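Local coordinates for protein angel homolog 2 (Homo sapiens, PDB 6RW0), which acts as a 2',3'-cyclic phosphatase of the CCR4/nocturin family and probably binds the 3' untranslated regions of mRNA, at residues M55-S61 with L101-Q107; L60-L64 with K135-C139; W82-F86 with H110-I115; G138-C142 with V191-H195. All blocks are in the same frame, centred on the assembly; numbering follows the deposited sequence.

Overall arrangement
Contacts 1 and 4 are buried in the core, whereas contact 2 is only partly buried and contact 3 lies at the surface. Contact 1 pairs two parallel strands within one sheet and ends in the carboxylate that binds magnesium. Contact 4 sets strand 137-144 of that same sheet against strand 189-195 of the other, so side chains rather than backbone bonds do the joining. Contact 2 shares Leu-60 and Ser-61 with contact 1 and Gly-138 and Cys-139 with contact 4; it rests on van der Waals contacts of Asp-63 and Leu-64 with Pro-136 and Asp-137. In contact 3 two outer helices meet through an aromatic stack and an indole-carboxylate bond, with Arg-85 reaching from there to residues 59-62.

Contact 1: residues M55-S61 with L101-Q107; sequences MSYNILS and LCLQEVQ. With MG (magnesium ion), chain B.
Met-55 to Asn-58 and Leu-101 to Gln-104 pair as parallel strands, their axes 4.6 Å apart and 12° from alignment. Backbone bonds set the register: Cys-102 N donates to Met-55 O (2.8 Å), Tyr-57 N to Cys-102 O, Gln-104 N to Tyr-57 O and, past the first strand, Ile-59 N to Gln-104 O.

Apolar contacts fill the face carrying Tyr-57 and Leu-103, where Leu-103 CD2 touches Tyr-57 CB at 3.9 Å and Ile-59 CG2 lies over one face of the tyrosine ring.

The other face carries Ser-56, Cys-102, Asn-58 and Gln-104. A bend at chi2 (85°) folds Gln-104 back along the strands: NE2 makes a weak bond to Ser-56 OG (3.4 Å) but a stronger one to Asn-193, while a water bridges OE1 and Ser-56 OG.

Beyond the paired strands the chain turns at Glu-105. Asn-58 ND2 meets Glu-105 OE2 at 3.2 Å from above the carboxylate plane; Asp-236 is its stronger partner. Asn-58 OD1 closes an Asx turn with Leu-60 N and accepts from a magnesium water. Ser-61 N reaches Glu-105 OE1 on the anti side (3.0 Å), and Ser-61 OG donates to Gln-107 OE1 (2.8 Å).

Glu-105 OE2 binds magnesium at 2.3 Å, and five waters complete its shell. A leucine replacing Asn-58 would probably leave Glu-105 OE2 and Asp-236 without their amide donor and the turn at Leu-60 N without its acceptor.

Both carboxylate oxygens are thus engaged by the protein, which probably helps hold the group turned to the metal, consistent with the metal-binding glutamate of this family.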
loop_
_atom_site.group_PDB
_atom_site.type_symbol
_atom_site.label_atom_id
_atom_site.label_comp_id
_atom_site.label_asym_id
_atom_site.label_seq_id
_atom_site.Cartn_x
_atom_site.Cartn_y
_atom_site.Cartn_z
ATOM N N MET A 55 4.594 -3.535 -9.057
ATOM C CA MET A 55 3.782 -4.570 -8.401
ATOM C C MET A 55 3.641 -4.211 -6.918
ATOM O O MET A 55 4.656 -3.895 -6.327
ATOM C CB MET A 55 4.451 -5.933 -8.509
ATOM C CG MET A 55 3.722 -6.981 -7.714
ATOM S SD MET A 55 4.531 -8.583 -7.792
ATOM C CE MET A 55 3.858 -9.182 -9.329
ATOM N N SER A 56 2.431 -4.222 -6.365
ATOM C CA SER A 56 2.171 -4.012 -4.922
ATOM C C SER A 56 1.608 -5.333 -4.402
ATOM O O SER A 56 0.635 -5.778 -4.959
ATOM C CB SER A 56 1.242 -2.870 -4.666
ATOM O OG SER A 56 1.127 -2.644 -3.281
ATOM N N TYR A 57 2.219 -5.944 -3.401
ATOM C CA TYR A 57 1.773 -7.272 -2.948
ATOM C C TYR A 57 1.953 -7.419 -1.435
ATOM O O TYR A 57 3.078 -7.370 -0.993
ATOM C CB TYR A 57 2.599 -8.330 -3.684
ATOM C CG TYR A 57 2.071 -9.743 -3.683
ATOM C CD1 TYR A 57 0.832 -10.056 -3.166
ATOM C CD2 TYR A 57 2.809 -10.745 -4.263
ATOM C CE1 TYR A 57 0.353 -11.352 -3.202
ATOM C CE2 TYR A 57 2.344 -12.043 -4.311
ATOM C CZ TYR A 57 1.118 -12.348 -3.768
ATOM O OH TYR A 57 0.646 -13.622 -3.806
ATOM N N ASN A 58 0.871 -7.640 -0.698
ATOM C CA ASN A 58 0.937 -8.018 0.727
ATOM C C ASN A 58 1.068 -9.548 0.678
ATOM O O ASN A 58 0.123 -10.178 0.280
ATOM C CB ASN A 58 -0.296 -7.514 1.468
ATOM C CG ASN A 58 -0.328 -7.982 2.902
ATOM O OD1 ASN A 58 0.186 -9.026 3.216
ATOM N ND2 ASN A 58 -0.953 -7.211 3.762
ATOM N N ILE A 59 2.223 -10.100 1.039
ATOM C CA ILE A 59 2.539 -11.539 0.815
ATOM C C ILE A 59 2.115 -12.424 1.985
ATOM O O ILE A 59 2.241 -13.614 1.840
ATOM C CB ILE A 59 4.030 -11.708 0.456
ATOM C CG1 ILE A 59 4.972 -11.431 1.633
ATOM C CG2 ILE A 59 4.374 -10.856 -0.753
ATOM C CD1 ILE A 59 6.398 -11.836 1.370
ATOM N N LEU A 60 1.630 -11.848 3.076
ATOM C CA LEU A 60 1.164 -12.561 4.268
ATOM C C LEU A 60 2.345 -13.125 5.058
ATOM O O LEU A 60 2.986 -14.095 4.645
ATOM C CB LEU A 60 0.100 -13.622 3.955
ATOM C CG LEU A 60 -0.414 -14.447 5.142
ATOM C CD1 LEU A 60 -0.982 -13.619 6.277
ATOM C CD2 LEU A 60 -1.459 -15.437 4.616
ATOM N N SER A 61 2.635 -12.509 6.196
ATOM C CA SER A 61 3.705 -12.976 7.069
ATOM C C SER A 61 3.310 -14.288 7.728
ATOM O O SER A 61 2.185 -14.433 8.209
ATOM C CB SER A 61 3.942 -11.898 8.127
ATOM O OG SER A 61 4.411 -12.422 9.360
ATOM N N LEU A 101 8.990 -3.500 -7.068
ATOM C CA LEU A 101 8.153 -4.282 -6.171
ATOM C C LEU A 101 7.946 -3.518 -4.876
ATOM O O LEU A 101 8.912 -3.072 -4.244
ATOM C CB LEU A 101 8.788 -5.615 -5.784
ATOM C CG LEU A 101 9.328 -6.459 -6.916
ATOM C CD1 LEU A 101 10.031 -7.658 -6.266
ATOM C CD2 LEU A 101 8.248 -6.885 -7.862
ATOM N N CYS A 102 6.692 -3.372 -4.479
ATOM C CA CYS A 102 6.321 -2.799 -3.193
ATOM C C CYS A 102 5.638 -3.922 -2.437
ATOM O O CYS A 102 4.511 -4.298 -2.771
ATOM C CB CYS A 102 5.390 -1.609 -3.367
ATOM S SG CYS A 102 6.307 -0.152 -3.966
ATOM N N LEU A 103 6.326 -4.476 -1.446
ATOM C CA LEU A 103 5.830 -5.624 -0.707
ATOM C C LEU A 103 5.467 -5.223 0.714
ATOM O O LEU A 103 6.121 -4.373 1.326
ATOM C CB LEU A 103 6.885 -6.735 -0.682
ATOM C CG LEU A 103 7.470 -7.164 -2.037
ATOM C CD1 LEU A 103 8.561 -8.207 -1.854
ATOM C CD2 LEU A 103 6.369 -7.674 -2.948
ATOM N N GLN A 104 4.421 -5.853 1.239
ATOM C CA GLN A 104 4.049 -5.719 2.635
ATOM C C GLN A 104 4.020 -7.093 3.294
ATOM O O GLN A 104 3.948 -8.125 2.627
ATOM C CB GLN A 104 2.702 -4.992 2.804
ATOM C CG GLN A 104 2.591 -3.680 2.000
ATOM C CD GLN A 104 2.152 -3.900 0.573
ATOM O OE1 GLN A 104 1.368 -4.806 0.279
ATOM N NE2 GLN A 104 2.657 -3.078 -0.329
ATOM N N GLU A 105 4.063 -7.078 4.629
ATOM C CA GLU A 105 4.093 -8.293 5.452
ATOM C C GLU A 105 5.302 -9.167 5.131
ATOM O O GLU A 105 5.223 -10.396 5.117
ATOM C CB GLU A 105 2.773 -9.056 5.418
ATOM C CG GLU A 105 1.704 -8.259 6.122
ATOM C CD GLU A 105 0.524 -9.073 6.586
ATOM O OE1 GLU A 105 0.683 -10.287 6.880
ATOM O OE2 GLU A 105 -0.576 -8.478 6.667
ATOM N N VAL A 106 6.431 -8.506 4.889
ATOM C CA VAL A 106 7.714 -9.155 4.650
ATOM C C VAL A 106 8.338 -9.434 6.011
ATOM O O VAL A 106 8.739 -8.506 6.720
ATOM C CB VAL A 106 8.613 -8.263 3.784
ATOM C CG1 VAL A 106 10.029 -8.837 3.668
ATOM C CG2 VAL A 106 7.944 -8.024 2.431
ATOM N N GLN A 107 8.406 -10.713 6.380
ATOM C CA GLN A 107 8.874 -11.117 7.700
ATOM C C GLN A 107 10.398 -11.105 7.748
ATOM O O GLN A 107 11.058 -11.605 6.835
ATOM C CB GLN A 107 8.325 -12.509 8.007
ATOM C CG GLN A 107 8.595 -12.984 9.393
ATOM C CD GLN A 107 7.773 -14.193 9.745
ATOM O OE1 GLN A 107 6.548 -14.166 9.645
ATOM N NE2 GLN A 107 8.440 -15.267 10.136
HETATM MG MG MG B . -2.662 -9.406 6.794
HETATM O O HOH W 1 -0.538 -4.417 -1.600
HETATM O O HOH W 2 -1.794 -10.457 4.811
HETATM O O HOH W 3 -1.673 -10.699 8.270
HETATM O O HOH W 4 -4.548 -10.663 6.624
HETATM O O HOH W 5 -4.032 -8.400 8.707
HETATM O O HOH W 6 -4.169 -8.169 5.647
#

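Contact 2: residues L60-L64 with K135-C139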
loop_
_atom_site.group_PDB
_atom_site.type_symbol
_atom_site.label_atom_id
_atom_site.label_comp_id
_atom_site.label_asym_id
_atom_site.label_seq_id
_atom_site.Cartn_x
_atom_site.Cartn_y
_atom_site.Cartn_z
ATOM N N LEU A 60 1.630 -11.848 3.076
ATOM C CA LEU A 60 1.164 -12.561 4.268
ATOM C C LEU A 60 2.345 -13.125 5.058
ATOM O O LEU A 60 2.986 -14.095 4.645
ATOM C CB LEU A 60 0.100 -13.622 3.955
ATOM C CG LEU A 60 -0.414 -14.447 5.142
ATOM C CD1 LEU A 60 -0.982 -13.619 6.277
ATOM C CD2 LEU A 60 -1.459 -15.437 4.616
ATOM N N SER A 61 2.635 -12.509 6.196
ATOM C CA SER A 61 3.705 -12.976 7.069
ATOM C C SER A 61 3.310 -14.288 7.728
ATOM O O SER A 61 2.185 -14.433 8.209
ATOM C CB SER A 61 3.942 -11.898 8.127
ATOM O OG SER A 61 4.411 -12.422 9.360
ATOM N N GLN A 62 4.236 -15.253 7.753
ATOM C CA GLN A 62 3.917 -16.548 8.355
ATOM C C GLN A 62 3.552 -16.415 9.829
ATOM O O GLN A 62 2.618 -17.083 10.306
ATOM C CB GLN A 62 5.082 -17.525 8.191
ATOM C CG GLN A 62 4.704 -18.958 8.535
ATOM C CD GLN A 62 3.717 -19.546 7.538
ATOM O OE1 GLN A 62 3.665 -19.126 6.390
ATOM N NE2 GLN A 62 2.953 -20.543 7.970
ATOM N N ASP A 63 4.291 -15.589 10.584
ATOM C CA ASP A 63 3.972 -15.404 11.995
ATOM C C ASP A 63 2.557 -14.859 12.153
ATOM O O ASP A 63 1.811 -15.291 13.038
ATOM C CB ASP A 63 4.935 -14.414 12.657
ATOM C CG ASP A 63 6.307 -14.992 12.946
ATOM O OD1 ASP A 63 6.554 -16.187 12.697
ATOM O OD2 ASP A 63 7.158 -14.215 13.436
ATOM N N LEU A 64 2.183 -13.883 11.315
ATOM C CA LEU A 64 0.844 -13.308 11.413
ATOM C C LEU A 64 -0.225 -14.290 10.957
ATOM O O LEU A 64 -1.321 -14.312 11.525
ATOM C CB LEU A 64 0.768 -11.984 10.650
ATOM C CG LEU A 64 1.724 -10.902 11.162
ATOM C CD1 LEU A 64 1.489 -9.611 10.364
ATOM C CD2 LEU A 64 1.586 -10.671 12.656
ATOM N N LYS A 135 7.019 -6.467 16.541
ATOM C CA LYS A 135 6.365 -6.921 15.338
ATOM C C LYS A 135 7.395 -7.585 14.433
ATOM O O LYS A 135 8.570 -7.199 14.428
ATOM C CB LYS A 135 5.742 -5.727 14.639
ATOM C CG LYS A 135 4.723 -4.974 15.492
ATOM C CD LYS A 135 3.584 -5.871 15.986
ATOM C CE LYS A 135 2.561 -5.063 16.794
ATOM N NZ LYS A 135 3.241 -4.433 17.975
ATOM N N PRO A 136 6.996 -8.620 13.701
ATOM C CA PRO A 136 7.963 -9.430 12.951
ATOM C C PRO A 136 8.193 -9.044 11.498
ATOM O O PRO A 136 9.046 -9.662 10.850
ATOM C CB PRO A 136 7.314 -10.826 13.009
ATOM C CG PRO A 136 5.823 -10.530 12.931
ATOM C CD PRO A 136 5.651 -9.247 13.743
ATOM N N ASP A 137 7.470 -8.058 10.973
ATOM C CA ASP A 137 7.324 -7.900 9.540
ATOM C C ASP A 137 7.412 -6.431 9.170
ATOM O O ASP A 137 7.359 -5.542 10.027
ATOM C CB ASP A 137 5.959 -8.429 9.053
ATOM C CG ASP A 137 4.783 -7.624 9.616
ATOM O OD1 ASP A 137 4.655 -7.561 10.849
ATOM O OD2 ASP A 137 3.991 -7.029 8.851
ATOM N N GLY A 138 7.514 -6.184 7.875
ATOM C CA GLY A 138 7.566 -4.822 7.406
ATOM C C GLY A 138 7.371 -4.687 5.916
ATOM O O GLY A 138 6.894 -5.600 5.236
ATOM N N CYS A 139 7.742 -3.515 5.429
ATOM C CA CYS A 139 7.606 -3.158 4.029
ATOM C C CYS A 139 8.950 -3.259 3.325
ATOM O O CYS A 139 10.002 -2.928 3.891
ATOM C CB CYS A 139 7.148 -1.707 3.879
ATOM S SG CYS A 139 5.491 -1.355 4.414
#
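Ser-61 OG serves two partners: besides its bond to Gln-107, it accepts a weak capping bond from Leu-64 N at 3.3 Å, nearly straight at 167°. The serine is therefore the N-cap of helix 62-67, and its CB faces Asp-137 CB across the contact at 4.1 Å. The first turn of that helix presents Asp-63 and Leu-64 to the segment 135-139. Asp-63 and Pro-136 pass alongside each other in opposite directions, bringing Asp-63 OD2 to within 3.4 Å of Pro-136 CB.

In the fold, this is where the loop leaving strand 49-58 enters a short helix and meets the start of strand 137-144, close to the metal site; the Leu-64 side chain and the magnesium ion have their nearest atoms about 5 Å apart.

Leu-64 splits its two methyls between neighbours. CD2 rests on Pro-136 CG at 4.2 Å, whereas CD1 approaches the carboxylate of Asp-137, 3.8 Å from OD1 and 3.9 Å from OD2, the two side chains crossing at about a right angle. The chi1 of Asp-137, 65°, is the rotation that sets its carboxylate beside that methyl, and its OD1 forms a salt bridge with Arg-131, whose side chain also touches Leu-64.

Contact 3: residues W82-F86 with H110-I115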
loop_
_atom_site.group_PDB
_atom_site.type_symbol
_atom_site.label_atom_id
_atom_site.label_comp_id
_atom_site.label_asym_id
_atom_site.label_seq_id
_atom_site.Cartn_x
_atom_site.Cartn_y
_atom_site.Cartn_z
ATOM N N TRP A 82 5.046 -22.118 5.289
ATOM C CA TRP A 82 5.925 -21.222 4.544
ATOM C C TRP A 82 6.722 -21.972 3.482
ATOM O O TRP A 82 7.020 -21.411 2.422
ATOM C CB TRP A 82 6.854 -20.481 5.500
ATOM C CG TRP A 82 7.787 -19.497 4.857
ATOM C CD1 TRP A 82 9.148 -19.542 4.873
ATOM C CD2 TRP A 82 7.435 -18.320 4.123
ATOM N NE1 TRP A 82 9.666 -18.461 4.204
ATOM C CE2 TRP A 82 8.634 -17.702 3.721
ATOM C CE3 TRP A 82 6.227 -17.738 3.750
ATOM C CZ2 TRP A 82 8.651 -16.528 2.976
ATOM C CZ3 TRP A 82 6.248 -16.566 3.029
ATOM C CH2 TRP A 82 7.446 -15.979 2.643
ATOM N N SER A 83 7.068 -23.237 3.734
ATOM C CA SER A 83 7.784 -24.022 2.733
ATOM C C SER A 83 6.953 -24.231 1.472
ATOM O O SER A 83 7.511 -24.494 0.396
ATOM C CB SER A 83 8.167 -25.379 3.327
ATOM O OG SER A 83 7.013 -26.099 3.724
ATOM N N PHE A 84 5.622 -24.163 1.592
ATOM C CA PHE A 84 4.697 -24.244 0.466
ATOM C C PHE A 84 4.470 -22.865 -0.159
ATOM O O PHE A 84 4.520 -22.705 -1.385
ATOM C CB PHE A 84 3.355 -24.840 0.940
ATOM C CG PHE A 84 2.390 -25.111 -0.180
ATOM C CD1 PHE A 84 1.552 -24.112 -0.654
ATOM C CD2 PHE A 84 2.338 -26.356 -0.774
ATOM C CE1 PHE A 84 0.680 -24.349 -1.704
ATOM C CE2 PHE A 84 1.462 -26.600 -1.821
ATOM C CZ PHE A 84 0.638 -25.588 -2.291
ATOM N N ARG A 85 4.251 -21.853 0.675
ATOM C CA ARG A 85 3.834 -20.552 0.166
ATOM C C ARG A 85 4.964 -19.807 -0.532
ATOM O O ARG A 85 4.739 -19.173 -1.568
ATOM C CB ARG A 85 3.277 -19.697 1.305
ATOM C CG ARG A 85 2.049 -20.297 1.966
ATOM C CD ARG A 85 1.287 -19.273 2.797
ATOM N NE ARG A 85 2.082 -18.609 3.829
ATOM C CZ ARG A 85 2.386 -17.309 3.857
ATOM N NH1 ARG A 85 2.009 -16.478 2.895
ATOM N NH2 ARG A 85 3.095 -16.831 4.868
ATOM N N PHE A 86 6.164 -19.803 0.043
ATOM C CA PHE A 86 7.215 -18.972 -0.532
ATOM C C PHE A 86 7.547 -19.362 -1.968
ATOM O O PHE A 86 7.675 -18.464 -2.818
ATOM C CB PHE A 86 8.464 -18.952 0.344
ATOM C CG PHE A 86 9.596 -18.212 -0.295
ATOM C CD1 PHE A 86 9.492 -16.855 -0.544
ATOM C CD2 PHE A 86 10.733 -18.878 -0.703
ATOM C CE1 PHE A 86 10.531 -16.168 -1.164
ATOM C CE2 PHE A 86 11.764 -18.195 -1.318
ATOM C CZ PHE A 86 11.658 -16.843 -1.548
ATOM N N HIS A 110 12.585 -14.493 7.431
ATOM C CA HIS A 110 12.445 -15.025 6.083
ATOM C C HIS A 110 13.050 -14.098 5.046
ATOM O O HIS A 110 13.567 -14.553 4.021
ATOM C CB HIS A 110 10.973 -15.232 5.788
ATOM C CG HIS A 110 10.354 -16.275 6.645
ATOM N ND1 HIS A 110 8.994 -16.372 6.836
ATOM C CD2 HIS A 110 10.913 -17.283 7.348
ATOM C CE1 HIS A 110 8.743 -17.401 7.624
ATOM N NE2 HIS A 110 9.888 -17.978 7.943
ATOM N N TYR A 111 12.964 -12.793 5.269
ATOM C CA TYR A 111 13.541 -11.856 4.316
ATOM C C TYR A 111 15.046 -12.059 4.206
ATOM O O TYR A 111 15.597 -12.147 3.101
ATOM C CB TYR A 111 13.215 -10.440 4.773
ATOM C CG TYR A 111 13.764 -9.334 3.911
ATOM C CD1 TYR A 111 13.269 -9.101 2.629
ATOM C CD2 TYR A 111 14.745 -8.495 4.396
ATOM C CE1 TYR A 111 13.758 -8.053 1.854
ATOM C CE2 TYR A 111 15.245 -7.461 3.631
ATOM C CZ TYR A 111 14.742 -7.245 2.359
ATOM O OH TYR A 111 15.239 -6.200 1.603
ATOM N N GLY A 112 15.729 -12.155 5.345
ATOM C CA GLY A 112 17.169 -12.341 5.310
ATOM C C GLY A 112 17.577 -13.695 4.762
ATOM O O GLY A 112 18.565 -13.804 4.029
ATOM N N ALA A 113 16.839 -14.746 5.116
ATOM C CA ALA A 113 17.249 -16.104 4.769
ATOM C C ALA A 113 16.928 -16.459 3.323
ATOM O O ALA A 113 17.679 -17.217 2.690
ATOM C CB ALA A 113 16.525 -17.103 5.675
ATOM N N GLU A 114 15.808 -15.954 2.801
ATOM C CA GLU A 114 15.260 -16.450 1.548
ATOM C C GLU A 114 14.734 -15.369 0.606
ATOM O O GLU A 114 15.038 -15.393 -0.591
ATOM C CB GLU A 114 14.101 -17.415 1.815
ATOM C CG GLU A 114 14.340 -18.511 2.815
ATOM C CD GLU A 114 13.024 -19.076 3.265
ATOM O OE1 GLU A 114 12.507 -19.970 2.564
ATOM O OE2 GLU A 114 12.481 -18.569 4.271
ATOM N N ILE A 115 13.904 -14.444 1.079
ATOM C CA ILE A 115 13.272 -13.463 0.156
ATOM C C ILE A 115 14.296 -12.509 -0.451
ATOM O O ILE A 115 14.347 -12.417 -1.654
ATOM C CB ILE A 115 12.148 -12.683 0.858
ATOM C CG1 ILE A 115 11.124 -13.610 1.506
ATOM C CG2 ILE A 115 11.493 -11.733 -0.123
ATOM C CD1 ILE A 115 10.171 -12.893 2.432
HETATM O O HOH W 7 10.331 -21.458 2.344
#
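Trp-82 and His-110 form the tight part of the contact, a face-to-face stack with the five-membered ring of the indole 3.6 Å from the imidazole, centroid to centroid, and the planes only 6° apart. Indole NE1 sits over the centre of the His-110 ring, while Phe-86 CB, from the same helix as the indole, lies against its opposite face near the rim. Beside the stack, Ile-115 CG1 packs on Phe-86 CE1 at 3.7 Å and its CD1 reaches Trp-82 CZ2 at 4.0 Å. Helices 82-96 and 108-121, which precede and follow strand 100-107 and pack outside its sheet, cross here at -63° with segment axes 12.7 Å apart; Ile-115 also touches Ile-59.

The looser side is polar and hydrated. Glu-114, partly exposed, runs extended past the indole edge, where OE2 accepts from Trp-82 NE1 at 2.8 Å, in the indole plane, and on the syn side of the carboxylate though tilted 27° from its plane. A water donates to Glu-114 OE1 and, weakly, to Trp-82 O.

A leucine in place of Trp-82 is likely to leave His-110 without its stacking face and Glu-114 OE2 without its donor.

One indole thus joins its own helix to helix 108-121 by stacking and hydrogen bonding at once, and the carboxylate probably polarises its N-H.

Contact 4: residues G138-C142 with V191-H195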
loop_
_atom_site.group_PDB
_atom_site.type_symbol
_atom_site.label_atom_id
_atom_site.label_comp_id
_atom_site.label_asym_id
_atom_site.label_seq_id
_atom_site.Cartn_x
_atom_site.Cartn_y
_atom_site.Cartn_z
ATOM N N GLY A 138 7.514 -6.184 7.875
ATOM C CA GLY A 138 7.566 -4.822 7.406
ATOM C C GLY A 138 7.371 -4.687 5.916
ATOM O O GLY A 138 6.894 -5.600 5.236
ATOM N N CYS A 139 7.742 -3.515 5.429
ATOM C CA CYS A 139 7.606 -3.158 4.029
ATOM C C CYS A 139 8.950 -3.259 3.325
ATOM O O CYS A 139 10.002 -2.928 3.891
ATOM C CB CYS A 139 7.148 -1.707 3.879
ATOM S SG CYS A 139 5.491 -1.355 4.414
ATOM N N ALA A 140 8.917 -3.657 2.065
ATOM C CA ALA A 140 10.105 -3.628 1.231
ATOM C C ALA A 140 9.780 -2.909 -0.069
ATOM O O ALA A 140 8.667 -3.023 -0.586
ATOM C CB ALA A 140 10.645 -5.029 0.939
ATOM N N ILE A 141 10.741 -2.145 -0.574
ATOM C CA ILE A 141 10.689 -1.628 -1.938
ATOM C C ILE A 141 11.922 -2.146 -2.656
ATOM O O ILE A 141 13.048 -1.952 -2.187
ATOM C CB ILE A 141 10.617 -0.094 -2.008
ATOM C CG1 ILE A 141 9.368 0.440 -1.318
ATOM C CG2 ILE A 141 10.597 0.350 -3.476
ATOM C CD1 ILE A 141 9.324 1.976 -1.179
ATOM N N CYS A 142 11.704 -2.810 -3.783
ATOM C CA CYS A 142 12.762 -3.429 -4.560
ATOM C C CYS A 142 12.650 -2.919 -5.986
ATOM O O CYS A 142 11.554 -2.628 -6.467
ATOM C CB CYS A 142 12.599 -4.950 -4.551
ATOM S SG CYS A 142 12.289 -5.672 -2.908
ATOM N N VAL A 191 8.936 6.531 -5.116
ATOM C CA VAL A 191 8.123 5.347 -4.864
ATOM C C VAL A 191 7.926 5.212 -3.365
ATOM O O VAL A 191 8.904 5.167 -2.603
ATOM C CB VAL A 191 8.774 4.074 -5.431
ATOM C CG1 VAL A 191 7.910 2.853 -5.141
ATOM C CG2 VAL A 191 9.027 4.214 -6.917
ATOM N N ALA A 192 6.670 5.135 -2.943
ATOM C CA ALA A 192 6.314 5.028 -1.541
ATOM C C ALA A 192 5.529 3.749 -1.314
ATOM O O ALA A 192 4.823 3.269 -2.206
ATOM C CB ALA A 192 5.489 6.227 -1.103
ATOM N N ASN A 193 5.677 3.188 -0.112
ATOM C CA ASN A 193 5.025 1.946 0.275
ATOM C C ASN A 193 4.698 2.019 1.757
ATOM O O ASN A 193 5.489 2.540 2.550
ATOM C CB ASN A 193 5.991 0.794 -0.036
ATOM C CG ASN A 193 5.409 -0.585 0.244
ATOM O OD1 ASN A 193 4.202 -0.764 0.351
ATOM N ND2 ASN A 193 6.287 -1.579 0.326
ATOM N N THR A 194 3.527 1.506 2.131
ATOM C CA THR A 194 3.160 1.461 3.536
ATOM C C THR A 194 2.178 0.333 3.782
ATOM O O THR A 194 1.614 -0.253 2.854
ATOM C CB THR A 194 2.585 2.808 4.006
ATOM O OG1 THR A 194 2.513 2.842 5.437
ATOM C CG2 THR A 194 1.169 3.045 3.478
ATOM N N HIS A 195 1.963 0.066 5.067
ATOM C CA HIS A 195 0.939 -0.857 5.549
ATOM C C HIS A 195 0.361 -0.162 6.781
ATOM O O HIS A 195 1.006 -0.112 7.833
ATOM C CB HIS A 195 1.544 -2.216 5.861
ATOM C CG HIS A 195 0.532 -3.273 6.162
ATOM N ND1 HIS A 195 0.887 -4.573 6.450
ATOM C CD2 HIS A 195 -0.817 -3.224 6.228
ATOM C CE1 HIS A 195 -0.205 -5.279 6.689
ATOM N NE2 HIS A 195 -1.256 -4.491 6.543
#
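The carboxamide of Asn-193 lies between two cysteines: Cys-139 CB stands over one face, 3.7 Å from ND2, and Cys-102 of the adjoining strand lies over the opposite face. With CG anti to the backbone N (chi1 -177°), the amide projects from its own strand across to the sheet that holds strands 100-107 and 137-144. Its ND2 lies 2.9 Å from Ala-140 O and donates a hydrogen bond to Leu-103 O, while its OD1 accepts from Gln-104 NE2. The His-195 ring, by contrast, leaves residues 138-142 and touches Glu-105 and Asp-236, near the magnesium ion.

The other meetings are van der Waals contacts. Ile-141 and Asn-193 run alongside each other, antiparallel, with Ile-141 CG1 3.6 Å from Asn-193 CB, and Ile-141 CD1 comes to 3.5 Å from Val-191 O. The second branch, CG2, makes an apolar contact with Val-191 CG1 at 4.0 Å. Nearer the metal end, Cys-139 SG rests on the backbone, 3.8 Å from Thr-194 CA.

The strand segments run at 160° with axes 7.0 Å apart, too far for backbone pairing. They belong to two different sheets, strand 137-144 beside 100-107 in one and strand 189-195 between 171-179 and 231-236 in the other. The contact is therefore part of the interface of the beta sandwich at the centre of the DNase I-like fold, and Leu-173 and Leu-175 also touch Ile-141 there.

Within this largely apolar layer, Asn-193 is a buried polar group satisfied at both ends by strand 100-107, so the sheets are tied by directional bonds through its amide as well as by the fit of Ile-141 and Cys-139.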